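Local coordinates for synergistic-type venom protein S2C4 (Dendroaspis jamesoni kaimosae, PDB 7C28) that probably enhances the toxicity of other toxins, as a homodimeric synergistic-type member of the three-finger toxin family, at residues A[56-60]-A[61-65]. Residues are numbered along the deposited sequence; the frame is centred on the assembly and turned at random.
Sequences KCCNT and DKCNK
With chi1 at 47° in C58 and 66° in C63, each sulfur sits between its own backbone N and carbonyl carbon, and the two side chains reach across the bend to join. C58 SG and C63 SG are 2.0 Å apart in a disulfide whose chi3 of 82° turns the two CB-SG bonds nearly at right angles about the S-S bond. The bridge ties the end of strand 54-58 to a residue five positions on, closing a small covalent ring. Within that ring the backbone folds as a type II turn from T60 to C63: the amide N of C63 bonds to T60 O at 3.0 Å, nearly straight at the hydrogen but approaching from above the carbonyl plane. T60 OG1 rests 3.5 Å from C63 CB, lying against the root of the bridge. A second turn, type I, runs from K62 to K65. Beside it the extended side chain of K56 ends at a water, 3.0 Å from NZ, which in turn donates to C63 O at 2.8 Å; the strand thus meets the tail a second time, through solvent. The tail is also held from outside: N64 bonds through OD1 to V4 N and through ND2 to F25 O, while D61 OD1 takes the amide of T2. C57, facing away from the tail, pairs with C46 in a disulfide of its own. Strand end, tight C-terminal disulfide loop and an asparagine reaching back to the first and central strands are characteristic of the cysteine-rich core from which the loops of a three-finger toxin extend.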
loop_
_atom_site.group_PDB
_atom_site.type_symbol
_atom_site.label_atom_id
_atom_site.label_comp_id
_atom_site.label_asym_id
_atom_site.label_seq_id
_atom_site.Cartn_x
_atom_site.Cartn_y
_atom_site.Cartn_z
ATOM N N LYS A 56 -0.706 -3.462 3.316
ATOM C CA LYS A 56 -0.027 -4.713 3.013
ATOM C C LYS A 56 -0.019 -5.566 4.271
ATOM O O LYS A 56 0.312 -5.071 5.353
ATOM C CB LYS A 56 1.397 -4.465 2.501
ATOM C CG LYS A 56 2.298 -5.695 2.534
ATOM C CD LYS A 56 3.686 -5.372 1.989
ATOM C CE LYS A 56 4.606 -6.574 2.064
ATOM N NZ LYS A 56 6.002 -6.209 1.690
ATOM N N CYS A 57 -0.405 -6.836 4.136
ATOM C CA CYS A 57 -0.477 -7.751 5.267
ATOM C C CYS A 57 0.325 -9.011 4.982
ATOM O O CYS A 57 0.268 -9.558 3.878
ATOM C CB CYS A 57 -1.927 -8.141 5.577
ATOM S SG CYS A 57 -2.892 -6.918 6.499
ATOM N N CYS A 58 1.072 -9.462 5.988
ATOM C CA CYS A 58 1.983 -10.594 5.871
ATOM C C CYS A 58 2.005 -11.312 7.217
ATOM O O CYS A 58 1.548 -10.780 8.230
ATOM C CB CYS A 58 3.382 -10.151 5.443
ATOM S SG CYS A 58 3.992 -8.766 6.377
ATOM N N ASN A 59 2.535 -12.530 7.235
ATOM C CA ASN A 59 2.511 -13.310 8.472
ATOM C C ASN A 59 3.822 -14.065 8.707
ATOM O O ASN A 59 3.833 -15.234 9.095
ATOM C CB ASN A 59 1.319 -14.270 8.466
ATOM C CG ASN A 59 1.506 -15.444 7.514
ATOM O OD1 ASN A 59 2.205 -15.347 6.501
ATOM N ND2 ASN A 59 0.906 -16.572 7.861
ATOM N N THR A 60 4.953 -13.386 8.528
ATOM C CA THR A 60 6.223 -13.890 9.034
ATOM C C THR A 60 6.923 -12.792 9.820
ATOM O O THR A 60 6.570 -11.615 9.725
ATOM C CB THR A 60 7.143 -14.388 7.910
ATOM O OG1 THR A 60 7.320 -13.345 6.944
ATOM C CG2 THR A 60 6.557 -15.622 7.230
ATOM N N ASP A 61 7.940 -13.192 10.579
ATOM C CA ASP A 61 8.554 -12.301 11.558
ATOM C C ASP A 61 9.147 -11.072 10.880
ATOM O O ASP A 61 9.954 -11.195 9.953
ATOM C CB ASP A 61 9.615 -13.051 12.363
ATOM C CG ASP A 61 9.007 -14.043 13.346
ATOM O OD1 ASP A 61 8.207 -13.622 14.207
ATOM O OD2 ASP A 61 9.324 -15.247 13.259
ATOM N N LYS A 62 8.712 -9.889 11.329
ATOM C CA LYS A 62 9.153 -8.591 10.812
ATOM C C LYS A 62 9.035 -8.484 9.298
ATOM O O LYS A 62 9.783 -7.734 8.666
ATOM C CB LYS A 62 10.603 -8.311 11.223
ATOM C CG LYS A 62 10.857 -8.297 12.718
ATOM C CD LYS A 62 12.325 -7.998 13.023
ATOM C CE LYS A 62 12.740 -8.554 14.377
ATOM N NZ LYS A 62 14.211 -8.786 14.451
ATOM N N CYS A 63 8.119 -9.244 8.699
ATOM C CA CYS A 63 7.731 -9.017 7.311
ATOM C C CYS A 63 7.359 -7.563 7.016
ATOM O O CYS A 63 7.515 -7.109 5.879
ATOM C CB CYS A 63 6.595 -9.968 6.942
ATOM S SG CYS A 63 5.078 -9.676 7.816
ATOM N N ASN A 64 6.832 -6.828 7.996
ATOM C CA ASN A 64 6.267 -5.500 7.739
ATOM C C ASN A 64 7.286 -4.372 7.918
ATOM O O ASN A 64 6.932 -3.287 8.385
ATOM C CB ASN A 64 5.046 -5.270 8.626
ATOM C CG ASN A 64 5.404 -5.104 10.090
ATOM O OD1 ASN A 64 6.349 -5.713 10.592
ATOM N ND2 ASN A 64 4.655 -4.259 10.781
ATOM N N LYS A 65 8.546 -4.587 7.545
ATOM C CA LYS A 65 9.598 -3.570 7.681
ATOM C C LYS A 65 9.250 -2.221 7.038
ATOM O O LYS A 65 8.844 -2.149 5.878
ATOM C CB LYS A 65 10.910 -4.086 7.082
ATOM C CG LYS A 65 11.580 -5.185 7.884
ATOM C CD LYS A 65 12.627 -5.902 7.051
ATOM C CE LYS A 65 11.985 -6.610 5.867
ATOM N NZ LYS A 65 12.987 -7.285 4.996
HETATM O O HOH W 1 7.210 -4.924 4.095
#